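Local coordinates for putative lipoprotein (Clostridium perfringens ATCC 13124, PDB 4R7R), which is of unknown function but is a putative lipoprotein that may bind lipid, at residues H10-V18 with I74-V82; E62-I72 with I83-Y94. One frame throughout, in Å; residues are numbered along the deposited sequence.

In the fold
Both contacts draw on the hairpin of strands 70-75 and 80-85, which run next to each other within one antiparallel sheet. Contact 1 lies where the turn of this hairpin meets helix 9-17; contact 2 lies towards its other end, where 70-72 pairs with 83-85 and the preceding loop from E62 passes over Y86 and L90. Their centres are about 17 Å apart and fall on opposite sides of the centre of the chain. The two touch within the sheet: V82 N is 2.8 Å from Y94 O, a probable hydrogen bond, and I74 CD1 packs 3.6 Å from I83 CD1. Helix 9-17 reaches contact 2 as well, since T11 OG1 comes within 3.7 Å of L93 CD1.

Contact 1. Residues H10-V18 with I74-V82; sequences HTKNLSELV and IDLNSEKYV
Helix 9-17 packs on the turn end of the hairpin formed by strands 70-75 and 80-85, with L14 resting on the ring of Y81. The methyl L14 CD1 stands 4.0 Å from the ring centroid of Y81, 24° off the ring normal, a CH-pi contact displaced toward the rim. The two side chains run alongside each other but head opposite ways. With CG of L14 anti to the backbone N (chi1 176°), its branches divide: CD1 also meets L76 CD1, whereas CD2 reaches I74 CD1 at 4.0 Å. Helix segment 10-17 lies against strand segment 80-82 with 134° between their N-to-C directions, the axes 10.3 Å apart. Nearly one helical turn beyond L14, L17 lays CB 3.6 Å from L76 CD2 and brings CD1 to Y81 CE1 at 3.8 Å, lying roughly perpendicular to the tyrosine side chain; the same CD1 meets the aliphatic CG of E79. Polar links gather at the phenol end, where one water joins H10 ND1, N13 ND2 and Y81 OH. It lies in the imidazole plane, 2.7 Å from H10 ND1, and accepts from N13 ND2 at 3.0 Å. The imidazole has a further, weak bond from NE2 to the carbonyl of R101.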
loop_
_atom_site.group_PDB
_atom_site.type_symbol
_atom_site.label_atom_id
_atom_site.label_comp_id
_atom_site.label_asym_id
_atom_site.label_seq_id
_atom_site.Cartn_x
_atom_site.Cartn_y
_atom_site.Cartn_z
ATOM N N HIS A 10 9.209 -4.955 5.064
ATOM C CA HIS A 10 8.967 -4.870 3.625
ATOM C C HIS A 10 8.839 -3.429 3.167
ATOM O O HIS A 10 9.148 -3.108 2.016
ATOM C CB HIS A 10 7.705 -5.642 3.215
ATOM C CG HIS A 10 7.858 -7.131 3.238
ATOM N ND1 HIS A 10 8.893 -7.784 2.602
ATOM C CD2 HIS A 10 7.096 -8.091 3.805
ATOM C CE1 HIS A 10 8.761 -9.088 2.782
ATOM N NE2 HIS A 10 7.679 -9.299 3.511
ATOM N N THR A 11 8.365 -2.566 4.055
ATOM C CA THR A 11 8.181 -1.151 3.716
ATOM C C THR A 11 9.524 -0.439 3.554
ATOM O O THR A 11 9.702 0.381 2.661
ATOM C CB THR A 11 7.349 -0.425 4.786
ATOM O OG1 THR A 11 6.112 -1.127 4.971
ATOM C CG2 THR A 11 7.080 1.018 4.379
ATOM N N LYS A 12 10.468 -0.776 4.424
ATOM C CA LYS A 12 11.823 -0.257 4.332
ATOM C C LYS A 12 12.464 -0.644 2.991
ATOM O O LYS A 12 13.143 0.172 2.358
ATOM C CB LYS A 12 12.646 -0.765 5.520
ATOM C CG LYS A 12 14.147 -0.695 5.355
ATOM C CD LYS A 12 14.833 -0.918 6.692
ATOM C CE LYS A 12 14.257 0.020 7.746
ATOM N NZ LYS A 12 15.182 0.225 8.897
ATOM N N ASN A 13 12.221 -1.872 2.543
ATOM C CA ASN A 13 12.756 -2.319 1.265
ATOM C C ASN A 13 12.095 -1.622 0.094
ATOM O O ASN A 13 12.761 -1.246 -0.867
ATOM C CB ASN A 13 12.617 -3.833 1.128
ATOM C CG ASN A 13 13.648 -4.574 1.956
ATOM O OD1 ASN A 13 14.668 -3.999 2.349
ATOM N ND2 ASN A 13 13.388 -5.848 2.235
ATOM N N LEU A 14 10.787 -1.435 0.181
ATOM C CA LEU A 14 10.077 -0.746 -0.877
ATOM C C LEU A 14 10.558 0.692 -0.920
ATOM O O LEU A 14 10.852 1.235 -1.990
ATOM C CB LEU A 14 8.569 -0.804 -0.654
ATOM C CG LEU A 14 7.770 -0.015 -1.689
ATOM C CD1 LEU A 14 8.005 -0.608 -3.068
ATOM C CD2 LEU A 14 6.291 0.004 -1.336
ATOM N N SER A 15 10.667 1.284 0.267
ATOM C CA SER A 15 11.065 2.677 0.428
ATOM C C SER A 15 12.412 2.963 -0.226
ATOM O O SER A 15 12.583 4.006 -0.856
ATOM C CB SER A 15 11.106 3.042 1.911
ATOM O OG SER A 15 11.585 4.359 2.102
ATOM N N GLU A 16 13.355 2.030 -0.081
ATOM C CA GLU A 16 14.656 2.126 -0.743
ATOM C C GLU A 16 14.522 2.027 -2.263
ATOM O O GLU A 16 15.231 2.706 -3.011
ATOM C CB GLU A 16 15.602 1.036 -0.229
ATOM C CG GLU A 16 16.776 0.706 -1.162
ATOM C CD GLU A 16 17.842 1.799 -1.205
ATOM O OE1 GLU A 16 17.919 2.588 -0.237
ATOM O OE2 GLU A 16 18.602 1.871 -2.203
ATOM N N LEU A 17 13.601 1.186 -2.717
ATOM C CA LEU A 17 13.391 1.003 -4.147
ATOM C C LEU A 17 12.662 2.185 -4.812
ATOM O O LEU A 17 13.020 2.567 -5.925
ATOM C CB LEU A 17 12.633 -0.302 -4.390
ATOM C CG LEU A 17 13.425 -1.559 -4.040
ATOM C CD1 LEU A 17 12.519 -2.777 -4.062
ATOM C CD2 LEU A 17 14.561 -1.730 -5.007
ATOM N N VAL A 18 11.669 2.779 -4.140
ATOM C CA VAL A 18 10.912 3.910 -4.711
ATOM C C VAL A 18 11.791 5.174 -4.830
ATOM O O VAL A 18 11.359 6.214 -5.343
ATOM C CB VAL A 18 9.640 4.224 -3.874
ATOM C CG1 VAL A 18 8.703 5.176 -4.613
ATOM C CG2 VAL A 18 8.882 2.945 -3.569
ATOM N N ILE A 74 2.378 -2.053 -7.274
ATOM C CA ILE A 74 3.452 -1.106 -7.518
ATOM C C ILE A 74 4.538 -1.810 -8.314
ATOM O O ILE A 74 5.195 -2.744 -7.832
ATOM C CB ILE A 74 4.026 -0.537 -6.224
ATOM C CG1 ILE A 74 2.919 0.130 -5.414
ATOM C CG2 ILE A 74 5.119 0.466 -6.531
ATOM C CD1 ILE A 74 3.340 0.492 -4.010
ATOM N N ASP A 75 4.688 -1.376 -9.556
ATOM C CA ASP A 75 5.599 -2.011 -10.486
ATOM C C ASP A 75 6.837 -1.146 -10.610
ATOM O O ASP A 75 6.813 -0.102 -11.259
ATOM C CB ASP A 75 4.925 -2.215 -11.855
ATOM C CG ASP A 75 3.536 -2.869 -11.744
ATOM O OD1 ASP A 75 3.493 -4.107 -11.559
ATOM O OD2 ASP A 75 2.492 -2.158 -11.837
ATOM N N LEU A 76 7.909 -1.559 -9.946
ATOM C CA LEU A 76 9.200 -0.899 -10.109
ATOM C C LEU A 76 9.926 -1.562 -11.274
ATOM O O LEU A 76 9.350 -2.411 -11.961
ATOM C CB LEU A 76 10.033 -0.972 -8.828
ATOM C CG LEU A 76 9.334 -0.477 -7.557
ATOM C CD1 LEU A 76 9.000 -1.644 -6.638
ATOM C CD2 LEU A 76 10.185 0.548 -6.835
ATOM N N ASN A 77 11.176 -1.174 -11.499
ATOM C CA ASN A 77 11.953 -1.724 -12.604
ATOM C C ASN A 77 11.975 -3.262 -12.598
ATOM O O ASN A 77 11.439 -3.901 -13.504
ATOM C CB ASN A 77 13.388 -1.168 -12.577
ATOM C CG ASN A 77 13.583 0.023 -13.523
ATOM O OD1 ASN A 77 13.769 -0.152 -14.732
ATOM N ND2 ASN A 77 13.551 1.235 -12.972
ATOM N N SER A 78 12.570 -3.850 -11.567
ATOM C CA SER A 78 12.679 -5.303 -11.479
ATOM C C SER A 78 11.634 -5.911 -10.540
ATOM O O SER A 78 11.033 -6.940 -10.848
ATOM C CB SER A 78 14.087 -5.691 -11.023
ATOM O OG SER A 78 14.483 -4.920 -9.901
ATOM N N GLU A 79 11.422 -5.253 -9.402
ATOM C CA GLU A 79 10.537 -5.742 -8.345
ATOM C C GLU A 79 9.080 -5.333 -8.526
ATOM O O GLU A 79 8.787 -4.345 -9.192
ATOM C CB GLU A 79 11.024 -5.230 -6.987
ATOM C CG GLU A 79 12.234 -5.954 -6.438
ATOM C CD GLU A 79 11.848 -7.177 -5.618
ATOM O OE1 GLU A 79 12.770 -7.909 -5.175
ATOM O OE2 GLU A 79 10.625 -7.397 -5.416
ATOM N N LYS A 80 8.174 -6.097 -7.923
ATOM C CA LYS A 80 6.787 -5.669 -7.783
ATOM C C LYS A 80 6.337 -5.793 -6.315
ATOM O O LYS A 80 6.605 -6.793 -5.647
ATOM C CB LYS A 80 5.837 -6.468 -8.695
ATOM C CG LYS A 80 4.342 -6.218 -8.335
ATOM C CD LYS A 80 3.352 -6.453 -9.477
ATOM C CE LYS A 80 2.672 -7.817 -9.395
ATOM N NZ LYS A 80 1.672 -7.989 -10.491
ATOM N N TYR A 81 5.658 -4.769 -5.812
ATOM C CA TYR A 81 5.119 -4.848 -4.471
ATOM C C TYR A 81 3.598 -4.715 -4.503
ATOM O O TYR A 81 3.008 -4.200 -5.461
ATOM C CB TYR A 81 5.757 -3.781 -3.574
ATOM C CG TYR A 81 7.108 -4.189 -2.976
ATOM C CD1 TYR A 81 8.216 -4.404 -3.787
ATOM C CD2 TYR A 81 7.266 -4.339 -1.603
ATOM C CE1 TYR A 81 9.430 -4.771 -3.256
ATOM C CE2 TYR A 81 8.487 -4.697 -1.056
ATOM C CZ TYR A 81 9.564 -4.920 -1.886
ATOM O OH TYR A 81 10.782 -5.286 -1.345
ATOM N N VAL A 82 2.966 -5.186 -3.440
ATOM C CA VAL A 82 1.526 -5.189 -3.354
ATOM C C VAL A 82 1.115 -4.482 -2.074
ATOM O O VAL A 82 1.716 -4.685 -1.022
ATOM C CB VAL A 82 0.964 -6.644 -3.388
ATOM C CG1 VAL A 82 -0.510 -6.661 -3.121
ATOM C CG2 VAL A 82 1.269 -7.301 -4.729
HETATM O O HOH W 1 10.898 -7.017 1.009
#

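Contact 2. Residues E62-I72 with I83-Y94; sequences EALPNKPLYKI and IDIYGDDLITLY
The ring of Y86 is covered on both faces by the chain of 62-72: L64 CD2 sits over one, 4.3 Å from the centroid and 16° off the normal, and P68 CA over the other, both CH-pi contacts. P65 CG approaches Y86 CD1 obliquely at 3.4 Å, while the carbonyl oxygen of L90 lies at the ring edge. Y86 follows directly on strand 80-85, which forms an antiparallel hairpin with 70-75. Y70-I85 and I72-I83 are hydrogen-bonded pairs, K71-D84 a non-hydrogen-bonded one. A classic beta bulge begins the pairing: L69 and Y70 both face I85, whose O accepts a 2.6 Å bond from L69 N and a weak one from Y70 N. On the face carrying Y70, I72, I83 and I85, I72 CD1 touches I85 CD1, and I72 CB lies against I83 CB. On the face of K71 and D84, the lysine runs alongside the aspartate and bends only at its last torsion (chi4 73°), setting NZ 2.6 Å from D84 OD1 in a salt bridge. Both carboxylate oxygens of D84 are thus engaged from their syn sides, for Y94 OH donates to D84 OD2 at 2.8 Å, 27° out of the carboxylate plane.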
loop_
_atom_site.group_PDB
_atom_site.type_symbol
_atom_site.label_atom_id
_atom_site.label_comp_id
_atom_site.label_asym_id
_atom_site.label_seq_id
_atom_site.Cartn_x
_atom_site.Cartn_y
_atom_site.Cartn_z
ATOM N N GLU A 62 -2.457 -9.305 12.162
ATOM C CA GLU A 62 -3.849 -9.428 12.570
ATOM C C GLU A 62 -4.602 -10.419 11.696
ATOM O O GLU A 62 -4.239 -10.631 10.539
ATOM C CB GLU A 62 -4.557 -8.083 12.481
ATOM C CG GLU A 62 -4.186 -7.067 13.536
ATOM C CD GLU A 62 -5.103 -5.858 13.478
ATOM O OE1 GLU A 62 -5.915 -5.784 12.525
ATOM O OE2 GLU A 62 -5.026 -4.998 14.384
ATOM N N ALA A 63 -5.661 -11.009 12.244
ATOM C CA ALA A 63 -6.620 -11.765 11.434
ATOM C C ALA A 63 -7.299 -10.807 10.460
ATOM O O ALA A 63 -7.480 -9.631 10.771
ATOM C CB ALA A 63 -7.647 -12.460 12.310
ATOM N N LEU A 64 -7.670 -11.288 9.281
ATOM C CA LEU A 64 -8.135 -10.365 8.251
ATOM C C LEU A 64 -9.525 -10.686 7.735
ATOM O O LEU A 64 -9.926 -11.843 7.709
ATOM C CB LEU A 64 -7.150 -10.340 7.078
ATOM C CG LEU A 64 -5.777 -9.728 7.355
ATOM C CD1 LEU A 64 -4.817 -10.038 6.218
ATOM C CD2 LEU A 64 -5.879 -8.218 7.584
ATOM N N PRO A 65 -10.266 -9.645 7.320
ATOM C CA PRO A 65 -11.532 -9.859 6.615
ATOM C C PRO A 65 -11.261 -10.588 5.316
ATOM O O PRO A 65 -10.157 -10.473 4.783
ATOM C CB PRO A 65 -12.052 -8.440 6.369
ATOM C CG PRO A 65 -10.834 -7.573 6.426
ATOM C CD PRO A 65 -9.925 -8.215 7.430
ATOM N N ASN A 66 -12.249 -11.319 4.819
ATOM C CA ASN A 66 -12.048 -12.224 3.695
ATOM C C ASN A 66 -11.299 -11.612 2.510
ATOM O O ASN A 66 -10.577 -12.305 1.822
ATOM C CB ASN A 66 -13.394 -12.766 3.221
ATOM C CG ASN A 66 -13.313 -14.215 2.795
ATOM O OD1 ASN A 66 -12.904 -14.521 1.679
ATOM N ND2 ASN A 66 -13.700 -15.118 3.689
ATOM N N LYS A 67 -11.447 -10.315 2.271
ATOM C CA LYS A 67 -10.669 -9.704 1.199
ATOM C C LYS A 67 -10.550 -8.192 1.327
ATOM O O LYS A 67 -11.446 -7.527 1.854
ATOM C CB LYS A 67 -11.261 -10.066 -0.173
ATOM C CG LYS A 67 -12.596 -9.430 -0.519
ATOM C CD LYS A 67 -13.116 -9.998 -1.833
ATOM C CE LYS A 67 -14.524 -9.520 -2.152
ATOM N NZ LYS A 67 -14.974 -10.057 -3.474
ATOM N N PRO A 68 -9.430 -7.647 0.837
ATOM C CA PRO A 68 -9.255 -6.200 0.763
ATOM C C PRO A 68 -10.374 -5.536 -0.019
ATOM O O PRO A 68 -11.126 -6.199 -0.737
ATOM C CB PRO A 68 -7.920 -6.041 0.019
ATOM C CG PRO A 68 -7.732 -7.339 -0.698
ATOM C CD PRO A 68 -8.301 -8.359 0.224
ATOM N N LEU A 69 -10.478 -4.224 0.132
ATOM C CA LEU A 69 -11.349 -3.441 -0.708
ATOM C C LEU A 69 -10.670 -3.258 -2.067
ATOM O O LEU A 69 -11.289 -3.397 -3.128
ATOM C CB LEU A 69 -11.647 -2.096 -0.042
ATOM C CG LEU A 69 -12.376 -2.235 1.303
ATOM C CD1 LEU A 69 -12.645 -0.872 1.906
ATOM C CD2 LEU A 69 -13.681 -3.045 1.181
ATOM N N TYR A 70 -9.378 -2.964 -2.017
ATOM C CA TYR A 70 -8.603 -2.677 -3.207
ATOM C C TYR A 70 -7.224 -3.303 -3.110
ATOM O O TYR A 70 -6.706 -3.558 -2.007
ATOM C CB TYR A 70 -8.423 -1.171 -3.414
ATOM C CG TYR A 70 -9.687 -0.363 -3.552
ATOM C CD1 TYR A 70 -10.413 -0.360 -4.746
ATOM C CD2 TYR A 70 -10.137 0.430 -2.505
ATOM C CE1 TYR A 70 -11.569 0.399 -4.882
ATOM C CE2 TYR A 70 -11.286 1.201 -2.638
ATOM C CZ TYR A 70 -11.997 1.178 -3.825
ATOM O OH TYR A 70 -13.138 1.931 -3.941
ATOM N N LYS A 71 -6.614 -3.481 -4.273
ATOM C CA LYS A 71 -5.268 -3.992 -4.366
ATOM C C LYS A 71 -4.451 -3.030 -5.223
ATOM O O LYS A 71 -4.832 -2.691 -6.353
ATOM C CB LYS A 71 -5.288 -5.397 -4.960
ATOM C CG LYS A 71 -4.296 -6.360 -4.359
ATOM C CD LYS A 71 -4.519 -7.790 -4.889
ATOM C CE LYS A 71 -3.521 -8.742 -4.266
ATOM N NZ LYS A 71 -3.838 -9.004 -2.847
ATOM N N ILE A 72 -3.343 -2.571 -4.661
ATOM C CA ILE A 72 -2.411 -1.696 -5.352
ATOM C C ILE A 72 -1.144 -2.459 -5.815
ATOM O O ILE A 72 -0.384 -3.004 -4.997
ATOM C CB ILE A 72 -2.024 -0.516 -4.436
ATOM C CG1 ILE A 72 -3.284 0.259 -4.005
ATOM C CG2 ILE A 72 -1.001 0.386 -5.117
ATOM C CD1 ILE A 72 -3.035 1.545 -3.145
ATOM N N ILE A 83 0.108 -3.616 -2.174
ATOM C CA ILE A 83 -0.529 -3.074 -0.983
ATOM C C ILE A 83 -2.011 -3.459 -0.991
ATOM O O ILE A 83 -2.747 -3.120 -1.933
ATOM C CB ILE A 83 -0.404 -1.542 -0.888
ATOM C CG1 ILE A 83 1.041 -1.096 -1.099
ATOM C CG2 ILE A 83 -0.925 -1.044 0.464
ATOM C CD1 ILE A 83 1.203 0.411 -1.153
ATOM N N ASP A 84 -2.450 -4.175 0.041
ATOM C CA ASP A 84 -3.862 -4.507 0.147
ATOM C C ASP A 84 -4.556 -3.431 0.985
ATOM O O ASP A 84 -4.072 -3.080 2.061
ATOM C CB ASP A 84 -4.057 -5.901 0.756
ATOM C CG ASP A 84 -3.593 -7.028 -0.175
ATOM O OD1 ASP A 84 -3.646 -6.842 -1.415
ATOM O OD2 ASP A 84 -3.186 -8.108 0.326
ATOM N N ILE A 85 -5.674 -2.895 0.493
ATOM C CA ILE A 85 -6.396 -1.856 1.229
ATOM C C ILE A 85 -7.652 -2.394 1.936
ATOM O O ILE A 85 -8.583 -2.883 1.284
ATOM C CB ILE A 85 -6.805 -0.703 0.281
ATOM C CG1 ILE A 85 -5.597 -0.225 -0.539
ATOM C CG2 ILE A 85 -7.447 0.431 1.060
ATOM C CD1 ILE A 85 -4.426 0.169 0.319
ATOM N N TYR A 86 -7.679 -2.304 3.264
ATOM C CA TYR A 86 -8.861 -2.698 4.043
ATOM C C TYR A 86 -9.592 -1.497 4.643
ATOM O O TYR A 86 -9.272 -0.337 4.348
ATOM C CB TYR A 86 -8.470 -3.656 5.168
ATOM C CG TYR A 86 -7.801 -4.902 4.659
ATOM C CD1 TYR A 86 -8.536 -6.056 4.400
ATOM C CD2 TYR A 86 -6.443 -4.910 4.401
ATOM C CE1 TYR A 86 -7.932 -7.188 3.920
ATOM C CE2 TYR A 86 -5.825 -6.035 3.923
ATOM C CZ TYR A 86 -6.573 -7.174 3.683
ATOM O OH TYR A 86 -5.932 -8.286 3.198
ATOM N N GLY A 87 -10.574 -1.780 5.491
ATOM C CA GLY A 87 -11.305 -0.730 6.176
ATOM C C GLY A 87 -10.493 -0.108 7.296
ATOM O O GLY A 87 -9.426 -0.610 7.640
ATOM N N ASP A 88 -10.990 0.999 7.843
ATOM C CA ASP A 88 -10.380 1.643 9.008
ATOM C C ASP A 88 -8.929 2.047 8.827
ATOM O O ASP A 88 -8.211 2.158 9.818
ATOM C CB ASP A 88 -10.471 0.725 10.226
ATOM C CG ASP A 88 -11.853 0.690 10.822
ATOM O OD1 ASP A 88 -12.804 1.227 10.189
ATOM O OD2 ASP A 88 -11.983 0.124 11.933
ATOM N N ASP A 89 -8.505 2.247 7.582
ATOM C CA ASP A 89 -7.157 2.726 7.280
ATOM C C ASP A 89 -6.088 1.677 7.579
ATOM O O ASP A 89 -4.902 1.992 7.718
ATOM C CB ASP A 89 -6.863 4.026 8.041
ATOM C CG ASP A 89 -7.588 5.210 7.448
ATOM O OD1 ASP A 89 -7.781 5.200 6.212
ATOM O OD2 ASP A 89 -7.975 6.141 8.203
ATOM N N LEU A 90 -6.518 0.424 7.658
ATOM C CA LEU A 90 -5.604 -0.713 7.736
ATOM C C LEU A 90 -5.140 -1.128 6.336
ATOM O O LEU A 90 -5.946 -1.240 5.413
ATOM C CB LEU A 90 -6.295 -1.890 8.443
ATOM C CG LEU A 90 -5.633 -3.280 8.503
ATOM C CD1 LEU A 90 -4.339 -3.272 9.340
ATOM C CD2 LEU A 90 -6.612 -4.344 9.018
ATOM N N ILE A 91 -3.841 -1.356 6.173
ATOM C CA ILE A 91 -3.310 -1.858 4.910
ATOM C C ILE A 91 -2.261 -2.935 5.195
ATOM O O ILE A 91 -1.762 -3.037 6.317
ATOM C CB ILE A 91 -2.663 -0.739 4.057
ATOM C CG1 ILE A 91 -1.328 -0.317 4.656
ATOM C CG2 ILE A 91 -3.573 0.482 3.916
ATOM C CD1 ILE A 91 -0.515 0.540 3.728
ATOM N N THR A 92 -1.952 -3.754 4.191
ATOM C CA THR A 92 -0.823 -4.669 4.271
ATOM C C THR A 92 0.063 -4.410 3.063
ATOM O O THR A 92 -0.401 -3.885 2.046
ATOM C CB THR A 92 -1.228 -6.160 4.295
ATOM O OG1 THR A 92 -1.879 -6.515 3.066
ATOM C CG2 THR A 92 -2.126 -6.472 5.495
ATOM N N LEU A 93 1.330 -4.787 3.178
ATOM C CA LEU A 93 2.334 -4.430 2.194
ATOM C C LEU A 93 3.368 -5.551 2.128
ATOM O O LEU A 93 3.904 -5.988 3.172
ATOM C CB LEU A 93 2.987 -3.086 2.564
ATOM C CG LEU A 93 3.841 -2.338 1.526
ATOM C CD1 LEU A 93 3.982 -0.873 1.930
ATOM C CD2 LEU A 93 5.223 -2.971 1.354
ATOM N N TYR A 94 3.653 -6.013 0.909
ATOM C CA TYR A 94 4.530 -7.161 0.734
ATOM C C TYR A 94 4.989 -7.290 -0.717
ATOM O O TYR A 94 4.331 -6.755 -1.624
ATOM C CB TYR A 94 3.822 -8.438 1.202
ATOM C CG TYR A 94 2.475 -8.707 0.563
ATOM C CD1 TYR A 94 2.366 -9.558 -0.528
ATOM C CD2 TYR A 94 1.306 -8.127 1.067
ATOM C CE1 TYR A 94 1.133 -9.820 -1.121
ATOM C CE2 TYR A 94 0.077 -8.383 0.495
ATOM C CZ TYR A 94 -0.011 -9.233 -0.599
ATOM O OH TYR A 94 -1.236 -9.503 -1.180
#